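Local atomic coordinates of putative N-acetyl-gamma-glutamyl-phosphate reductase (Arabidopsis thaliana, PDB entry 1XYG), a protein that probably catalyses the NADP-dependent interconversion of N-acetyl-L-glutamyl 5-phosphate and its semialdehyde, the third step from glutamate to N(2)-acetyl-L-ornithine in arginine biosynthesis. Residues R223-P226 with E227-G231; I108-S112 with A113-L117. All coordinates share one frame; numbering follows the deposited sequence.

Contact 1. Residues R223-P226 with E227-G231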
loop_
_atom_site.group_PDB
_atom_site.type_symbol
_atom_site.label_atom_id
_atom_site.label_comp_id
_atom_site.label_asym_id
_atom_site.label_seq_id
_atom_site.Cartn_x
_atom_site.Cartn_y
_atom_site.Cartn_z
ATOM N N ARG A 223 24.293 2.971 -12.433
ATOM C CA ARG A 223 24.727 2.185 -13.577
ATOM C C ARG A 223 23.972 2.379 -14.894
ATOM O O ARG A 223 24.489 2.036 -15.961
ATOM C CB ARG A 223 24.765 0.704 -13.192
ATOM C CG ARG A 223 25.936 0.378 -12.278
ATOM C CD ARG A 223 25.886 -1.046 -11.779
ATOM N NE ARG A 223 27.134 -1.435 -11.131
ATOM C CZ ARG A 223 27.343 -2.624 -10.575
ATOM N NH1 ARG A 223 28.511 -2.900 -10.008
ATOM N NH2 ARG A 223 26.378 -3.540 -10.578
ATOM N N HIS A 224 22.765 2.935 -14.839
ATOM C CA HIS A 224 22.012 3.157 -16.067
ATOM C C HIS A 224 22.494 4.400 -16.806
ATOM O O HIS A 224 22.222 4.561 -17.994
ATOM C CB HIS A 224 20.519 3.281 -15.767
ATOM C CG HIS A 224 19.845 1.970 -15.513
ATOM N ND1 HIS A 224 18.521 1.873 -15.139
ATOM C CD2 HIS A 224 20.311 0.698 -15.585
ATOM C CE1 HIS A 224 18.201 0.599 -14.991
ATOM N NE2 HIS A 224 19.269 -0.133 -15.256
ATOM N N VAL A 225 23.225 5.267 -16.110
ATOM C CA VAL A 225 23.723 6.494 -16.724
ATOM C C VAL A 225 24.473 6.258 -18.037
ATOM O O VAL A 225 24.096 6.806 -19.075
ATOM C CB VAL A 225 24.634 7.295 -15.748
ATOM C CG1 VAL A 225 25.317 8.441 -16.484
ATOM C CG2 VAL A 225 23.802 7.863 -14.610
ATOM N N PRO A 226 25.542 5.440 -18.018
ATOM C CA PRO A 226 26.277 5.201 -19.266
ATOM C C PRO A 226 25.416 4.584 -20.367
ATOM O O PRO A 226 25.627 4.853 -21.552
ATOM C CB PRO A 226 27.431 4.294 -18.828
ATOM C CG PRO A 226 26.899 3.620 -17.600
ATOM C CD PRO A 226 26.168 4.721 -16.894
ATOM N N GLU A 227 24.447 3.763 -19.974
ATOM C CA GLU A 227 23.555 3.122 -20.939
ATOM C C GLU A 227 22.691 4.200 -21.606
ATOM O O GLU A 227 22.511 4.222 -22.826
ATOM C CB GLU A 227 22.655 2.105 -20.232
ATOM C CG GLU A 227 21.762 1.309 -21.178
ATOM C CD GLU A 227 20.868 0.339 -20.440
ATOM O OE1 GLU A 227 21.201 -0.007 -19.291
ATOM O OE2 GLU A 227 19.842 -0.082 -21.008
ATOM N N ILE A 228 22.167 5.098 -20.782
ATOM C CA ILE A 228 21.328 6.186 -21.260
ATOM C C ILE A 228 22.111 7.102 -22.201
ATOM O O ILE A 228 21.656 7.414 -23.302
ATOM C CB ILE A 228 20.805 7.033 -20.083
ATOM C CG1 ILE A 228 19.776 6.243 -19.278
ATOM C CG2 ILE A 228 20.223 8.343 -20.602
ATOM C CD1 ILE A 228 19.474 6.861 -17.937
ATOM N N GLU A 229 23.288 7.530 -21.756
ATOM C CA GLU A 229 24.119 8.424 -22.551
ATOM C C GLU A 229 24.604 7.792 -23.859
ATOM O O GLU A 229 24.727 8.479 -24.874
ATOM C CB GLU A 229 25.309 8.920 -21.717
ATOM C CG GLU A 229 24.900 9.608 -20.422
ATOM C CD GLU A 229 26.053 10.325 -19.745
ATOM O OE1 GLU A 229 27.214 9.918 -19.971
ATOM O OE2 GLU A 229 25.800 11.288 -18.979
ATOM N N GLN A 230 24.869 6.489 -23.841
ATOM C CA GLN A 230 25.319 5.798 -25.051
ATOM C C GLN A 230 24.253 5.926 -26.138
ATOM O O GLN A 230 24.540 6.331 -27.263
ATOM C CB GLN A 230 25.590 4.316 -24.762
ATOM C CG GLN A 230 26.001 3.520 -25.992
ATOM C CD GLN A 230 26.283 2.060 -25.686
ATOM O OE1 GLN A 230 27.307 1.721 -25.092
ATOM N NE2 GLN A 230 25.369 1.189 -26.088
ATOM N N GLY A 231 23.016 5.587 -25.793
ATOM C CA GLY A 231 21.932 5.684 -26.758
ATOM C C GLY A 231 21.702 7.098 -27.259
ATOM O O GLY A 231 21.521 7.313 -28.456
HETATM O O HOH W 1 23.991 0.042 -17.557
#

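Contact 2. Residues I108-S112 with A113-L117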
loop_
_atom_site.group_PDB
_atom_site.type_symbol
_atom_site.label_atom_id
_atom_site.label_comp_id
_atom_site.label_asym_id
_atom_site.label_seq_id
_atom_site.Cartn_x
_atom_site.Cartn_y
_atom_site.Cartn_z
ATOM N N ILE A 108 20.165 -15.713 -28.554
ATOM C CA ILE A 108 20.203 -15.317 -27.153
ATOM C C ILE A 108 19.773 -13.891 -26.832
ATOM O O ILE A 108 20.182 -12.934 -27.492
ATOM C CB ILE A 108 21.634 -15.492 -26.573
ATOM C CG1 ILE A 108 22.134 -16.916 -26.816
ATOM C CG2 ILE A 108 21.638 -15.177 -25.081
ATOM C CD1 ILE A 108 23.622 -17.080 -26.579
ATOM N N VAL A 109 18.941 -13.761 -25.807
ATOM C CA VAL A 109 18.514 -12.453 -25.351
ATOM C C VAL A 109 18.926 -12.358 -23.891
ATOM O O VAL A 109 18.359 -13.023 -23.020
ATOM C CB VAL A 109 16.989 -12.236 -25.482
ATOM C CG1 VAL A 109 16.589 -10.950 -24.740
ATOM C CG2 VAL A 109 16.615 -12.090 -26.965
ATOM N N ASP A 110 19.946 -11.550 -23.638
ATOM C CA ASP A 110 20.446 -11.365 -22.286
ATOM C C ASP A 110 19.747 -10.187 -21.630
ATOM O O ASP A 110 19.808 -9.069 -22.135
ATOM C CB ASP A 110 21.957 -11.117 -22.300
ATOM C CG ASP A 110 22.513 -10.834 -20.908
ATOM O OD1 ASP A 110 21.999 -11.419 -19.936
ATOM O OD2 ASP A 110 23.469 -10.038 -20.784
ATOM N N LEU A 111 19.077 -10.441 -20.511
ATOM C CA LEU A 111 18.381 -9.377 -19.803
ATOM C C LEU A 111 19.291 -8.617 -18.844
ATOM O O LEU A 111 18.896 -7.578 -18.309
ATOM C CB LEU A 111 17.178 -9.926 -19.032
ATOM C CG LEU A 111 15.949 -10.198 -19.894
ATOM C CD1 LEU A 111 16.056 -11.581 -20.521
ATOM C CD2 LEU A 111 14.700 -10.088 -19.038
ATOM N N SER A 112 20.505 -9.127 -18.633
ATOM C CA SER A 112 21.449 -8.461 -17.733
ATOM C C SER A 112 21.995 -7.227 -18.445
ATOM O O SER A 112 21.657 -6.962 -19.594
ATOM C CB SER A 112 22.617 -9.380 -17.372
ATOM O OG SER A 112 23.671 -9.238 -18.311
ATOM N N ALA A 113 22.851 -6.480 -17.764
ATOM C CA ALA A 113 23.429 -5.275 -18.339
ATOM C C ALA A 113 24.825 -5.500 -18.921
ATOM O O ALA A 113 25.377 -4.618 -19.583
ATOM C CB ALA A 113 23.485 -4.194 -17.280
ATOM N N ASP A 114 25.383 -6.686 -18.692
ATOM C CA ASP A 114 26.738 -7.018 -19.132
ATOM C C ASP A 114 27.106 -6.851 -20.605
ATOM O O ASP A 114 28.293 -6.800 -20.932
ATOM C CB ASP A 114 27.094 -8.452 -18.718
ATOM C CG ASP A 114 27.631 -8.556 -17.312
ATOM O OD1 ASP A 114 27.831 -7.514 -16.652
ATOM O OD2 ASP A 114 27.863 -9.702 -16.869
ATOM N N PHE A 115 26.126 -6.791 -21.501
ATOM C CA PHE A 115 26.439 -6.639 -22.926
ATOM C C PHE A 115 25.830 -5.383 -23.548
ATOM O O PHE A 115 25.846 -5.220 -24.767
ATOM C CB PHE A 115 25.960 -7.868 -23.712
ATOM C CG PHE A 115 26.864 -9.065 -23.594
ATOM C CD1 PHE A 115 28.083 -9.098 -24.262
ATOM C CD2 PHE A 115 26.491 -10.161 -22.819
ATOM C CE1 PHE A 115 28.920 -10.202 -24.164
ATOM C CE2 PHE A 115 27.319 -11.271 -22.710
ATOM C CZ PHE A 115 28.538 -11.294 -23.385
ATOM N N ARG A 116 25.300 -4.496 -22.713
ATOM C CA ARG A 116 24.670 -3.274 -23.205
ATOM C C ARG A 116 25.671 -2.206 -23.653
ATOM O O ARG A 116 25.467 -1.548 -24.672
ATOM C CB ARG A 116 23.746 -2.683 -22.132
ATOM C CG ARG A 116 22.584 -3.594 -21.697
ATOM C CD ARG A 116 21.702 -2.912 -20.636
ATOM N NE ARG A 116 20.778 -3.856 -20.009
ATOM C CZ ARG A 116 20.260 -3.697 -18.796
ATOM N NH1 ARG A 116 20.567 -2.622 -18.076
ATOM N NH2 ARG A 116 19.465 -4.626 -18.287
ATOM N N LEU A 117 26.749 -2.033 -22.901
ATOM C CA LEU A 117 27.740 -1.019 -23.243
ATOM C C LEU A 117 28.747 -1.523 -24.283
ATOM O O LEU A 117 29.345 -2.582 -24.106
ATOM C CB LEU A 117 28.478 -0.570 -21.978
ATOM C CG LEU A 117 27.616 0.058 -20.871
ATOM C CD1 LEU A 117 28.461 0.200 -19.626
ATOM C CD2 LEU A 117 27.080 1.417 -21.288
HETATM O O HOH W 2 23.420 -7.712 -21.716
#

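Contact 1. Residues R223-P226 with E227-G231
Ile228, Glu229 and Gln230 close the first turns of helix 224-236 by main-chain hydrogen bonds from each N to the carbonyl four residues back. Ile228 N reaches His224 O at 2.8 Å, Glu229 N reaches Val225 O at 2.9 Å, and Gln230 N reaches Pro226 O at 2.9 Å.

Among the side chains, Glu227 and His224 run side by side, pointing the same way. With CG anti to the backbone N (chi1 -176°) and the rest of the chain extended, Glu227 brings OE1 to 3.9 Å from His224 CD2, carboxylate and ring planes 75° apart. A water donates to both Arg223 O and Glu227 OE1, bridging the helix start. The same carboxylate is gripped through OE2 by Tyr142 OH and Gly162 N, and OE1 pairs with Arg116, so its rotation is well fixed.

Val225 CG1 lies alongside the extended Glu229 chain, 3.8 Å from Glu229 CD, the two side chains again pointing the same way. That carboxylate also forms salt bridges with Lys239 and with Arg314 of the second subunit. Ile228 folds CG1 over His224 O at 3.2 Å.

The arrangement is the N-terminal turn of an alpha-helix with proline in its first turn, and it sets His224 against Cys163, probably the active-site cysteine, as in relatives.

Contact 2. Residues I108-S112 with A113-L117
Asp110 OD2 takes a 2.6 Å hydrogen bond from Ser112 OG, which arrives on the syn side close to the carboxylate plane, and a second from a water at 2.5 Å. That water also donates to Ser112 O and accepts from Phe115 N, tying the strand end to the loop. The other oxygen, Asp110 OD1, accepts Ser112 N at 3.0 Å from above the carboxylate plane.

Ser112 OG, held between backbone N and carbonyl carbon (chi1 89°), passes the link on by accepting Asp114 N at 3.1 Å. With an alanine here OG is gone, and Asp114 N would probably be left without this acceptor and Asp110 OD2 without one of its donors. Asp110 OD2 also lies 3.6 Å from Phe115 CD2, at the ring edge and in its plane, with carboxylate and ring 84° apart.

Arg116, its chain extended to NE, reaches back along the turn: NH2 gives a weak bond to Leu111 O at 3.0 Å, and Ala113 CA sits 3.4 Å above one guanidinium face, toward the rim. Its NE bonds to Asn160 O.

Asp110 thus forms an Asx turn at the C-terminal end of strand 107-110, where this strand of the parallel Rossmann-type sheet runs into the loop before helix 120-127.

Overall arrangement
Both contacts are local and largely buried, their centres about 13 Å apart, yet they belong to different parts of the enzyme, contact 2 to the NAD-binding region and contact 1 to the dimerisation region. Contact 1 is regular helix, held by repeated main-chain bonds; contact 2 is a strand end and the loop after it, held by side-chain bonds to backbone and to each other and by a water. The two contacts meet directly. Arg116 NH1 forms a salt bridge with Glu227 OE1 at 3.0 Å, Gln230 NE2 probably donates to Arg116 O, and Leu117 packs on Pro226. Contact 1 also reaches the second subunit, whereas no other chain touches contact 2. Both lie near Cys163, His224 closer than Arg116.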